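Side-chain contact in lysine cyclodeaminase (Streptomyces pristinaespiralis, PDB 5YU3), which converts L-lysine to L-pipecolic acid with loss of ammonia, using a bound NAD, and also recognises L-ornithine and L-2,4-diaminobutyric acid: residues 80-83 with 84-87. Residues are numbered along the deposited sequence; the frame is centred on the assembly and turned at random.
Sequences GYSP and ANPA. With NAD (nicotinamide-adenine-dinucleotide), chain F.
Ser82 and Asn85 meet at the two ends of a type I beta turn. Asn85 N donates to Ser82 O (2.8 Å, N-H...O 162°), the bond that closes the turn. On the inner side, where both residues are buried, packing is close: Ser82 CB lies over one face of the Asn85 amide, 3.7 Å from OD1. A chi1 of -50° turns Ser82 OG to the side of its backbone N, where it is hydrogen-bonded to Arg54 NH2. Asn85 ND2 donates to Pro92 O and to Thr105 O of the second subunit, so two acceptors fix the amide's rotation. Replacing this asparagine by an alanine is likely to leave both carbonyls without the amide donor and to open a gap beside Ser82 CB. The outer side is looser and hydrated: Pro83, Ala84 and Pro86 are partly exposed, and a water donates to Pro83 O at 2.8 Å and accepts from Ala87 N, bridging the turn to the first helical residues. Pro83 CD sits 3.6 Å above the Tyr81 ring, offset toward its rim, and Tyr81 CD1 comes within 3.4 Å of NAD O2D. The turn thus joins strand 73-81, beside the dinucleotide, to helix 85-89, with strand 94-102 against Asn85.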
loop_
_atom_site.group_PDB
_atom_site.type_symbol
_atom_site.label_atom_id
_atom_site.label_comp_id
_atom_site.label_asym_id
_atom_site.label_seq_id
_atom_site.Cartn_x
_atom_site.Cartn_y
_atom_site.Cartn_z
ATOM N N GLY A 80 -2.061 -10.559 2.419
ATOM C CA GLY A 80 -2.600 -10.966 3.701
ATOM C C GLY A 80 -2.005 -12.279 4.178
ATOM O O GLY A 80 -1.651 -13.148 3.382
ATOM N N TYR A 81 -1.888 -12.401 5.497
ATOM C CA TYR A 81 -1.602 -13.662 6.179
ATOM C C TYR A 81 -2.840 -13.970 7.006
ATOM O O TYR A 81 -3.162 -13.229 7.942
ATOM C CB TYR A 81 -0.355 -13.548 7.054
ATOM C CG TYR A 81 -0.219 -14.631 8.106
ATOM C CD1 TYR A 81 0.222 -15.906 7.766
ATOM C CD2 TYR A 81 -0.510 -14.368 9.441
ATOM C CE1 TYR A 81 0.363 -16.907 8.740
ATOM C CE2 TYR A 81 -0.362 -15.358 10.423
ATOM C CZ TYR A 81 0.071 -16.627 10.060
ATOM O OH TYR A 81 0.224 -17.618 11.022
ATOM N N SER A 82 -3.566 -15.023 6.628
ATOM C CA SER A 82 -4.855 -15.356 7.239
ATOM C C SER A 82 -4.881 -16.863 7.431
ATOM O O SER A 82 -5.408 -17.608 6.593
ATOM C CB SER A 82 -6.025 -14.876 6.373
ATOM O OG SER A 82 -5.853 -13.507 5.997
ATOM N N PRO A 83 -4.316 -17.350 8.542
ATOM C CA PRO A 83 -4.003 -18.783 8.657
ATOM C C PRO A 83 -5.211 -19.690 8.774
ATOM O O PRO A 83 -5.042 -20.914 8.683
ATOM C CB PRO A 83 -3.136 -18.850 9.918
ATOM C CG PRO A 83 -3.393 -17.436 10.636
ATOM C CD PRO A 83 -3.715 -16.578 9.689
ATOM N N ALA A 84 -6.409 -19.157 8.975
ATOM C CA ALA A 84 -7.612 -19.972 8.909
ATOM C C ALA A 84 -8.157 -20.104 7.494
ATOM O O ALA A 84 -9.133 -20.830 7.297
ATOM C CB ALA A 84 -8.706 -19.404 9.821
ATOM N N ASN A 85 -7.554 -19.427 6.509
ATOM C CA ASN A 85 -8.076 -19.485 5.144
ATOM C C ASN A 85 -8.206 -20.908 4.612
ATOM O O ASN A 85 -9.272 -21.241 4.069
ATOM C CB ASN A 85 -7.199 -18.638 4.212
ATOM C CG ASN A 85 -7.720 -17.220 4.049
ATOM O OD1 ASN A 85 -8.663 -16.817 4.725
ATOM N ND2 ASN A 85 -7.101 -16.455 3.148
ATOM N N PRO A 86 -7.192 -21.780 4.711
ATOM C CA PRO A 86 -7.333 -23.116 4.095
ATOM C C PRO A 86 -8.489 -23.920 4.662
ATOM O O PRO A 86 -9.338 -24.408 3.901
ATOM C CB PRO A 86 -5.966 -23.760 4.355
ATOM C CG PRO A 86 -5.015 -22.466 4.478
ATOM C CD PRO A 86 -5.743 -21.589 5.124
ATOM N N ALA A 87 -8.563 -24.034 5.990
ATOM C CA ALA A 87 -9.579 -24.870 6.625
ATOM C C ALA A 87 -10.971 -24.264 6.502
ATOM O O ALA A 87 -11.947 -24.988 6.273
ATOM C CB ALA A 87 -9.226 -25.092 8.099
HETATM P PA NAD F . 0.035 -22.348 5.265
HETATM O O1A NAD F . -1.168 -22.059 6.107
HETATM O O2A NAD F . -0.139 -22.837 3.841
HETATM O O5B NAD F . 0.904 -23.482 6.007
HETATM C C5B NAD F . 1.325 -23.288 7.363
HETATM C C4B NAD F . 1.377 -24.670 7.997
HETATM O O4B NAD F . 1.959 -24.569 9.299
HETATM C C3B NAD F . -0.024 -25.254 8.203
HETATM O O3B NAD F . -0.149 -26.506 7.494
HETATM C C2B NAD F . -0.119 -25.456 9.707
HETATM O O2B NAD F . -0.835 -26.627 10.091
HETATM C C1B NAD F . 1.338 -25.574 10.093
HETATM N N9A NAD F . 1.671 -25.320 11.511
HETATM C C8A NAD F . 1.118 -24.424 12.361
HETATM N N7A NAD F . 1.732 -24.490 13.586
HETATM C C5A NAD F . 2.691 -25.442 13.500
HETATM C C6A NAD F . 3.703 -26.036 14.393
HETATM N N6A NAD F . 3.838 -25.611 15.671
HETATM N N1A NAD F . 4.507 -26.996 13.881
HETATM C C2A NAD F . 4.411 -27.447 12.617
HETATM N N3A NAD F . 3.504 -26.966 11.751
HETATM C C4A NAD F . 2.644 -25.981 12.132
HETATM O O3 NAD F . 0.944 -21.001 5.260
HETATM P PN NAD F . 2.238 -20.706 4.366
HETATM O O1N NAD F . 3.003 -21.997 4.184
HETATM O O2N NAD F . 1.798 -19.904 3.160
HETATM O O5D NAD F . 3.072 -19.695 5.306
HETATM C C5D NAD F . 3.780 -20.189 6.444
HETATM C C4D NAD F . 4.549 -19.034 7.086
HETATM O O4D NAD F . 5.450 -18.463 6.139
HETATM C C3D NAD F . 3.627 -17.906 7.516
HETATM O O3D NAD F . 4.131 -17.342 8.747
HETATM C C2D NAD F . 3.800 -16.879 6.419
HETATM O O2D NAD F . 3.431 -15.554 6.824
HETATM C C1D NAD F . 5.281 -17.044 6.145
HETATM N N1N NAD F . 5.745 -16.490 4.880
HETATM C C2N NAD F . 6.988 -15.993 4.836
HETATM C C3N NAD F . 7.499 -15.445 3.668
HETATM C C7N NAD F . 8.897 -14.921 3.669
HETATM O O7N NAD F . 9.293 -14.236 2.748
HETATM N N7N NAD F . 9.705 -15.268 4.686
HETATM C C4N NAD F . 6.723 -15.444 2.505
HETATM C C5N NAD F . 5.446 -15.996 2.577
HETATM C C6N NAD F . 4.973 -16.526 3.779
HETATM O O HOH W 1 -6.442 -23.268 8.018
#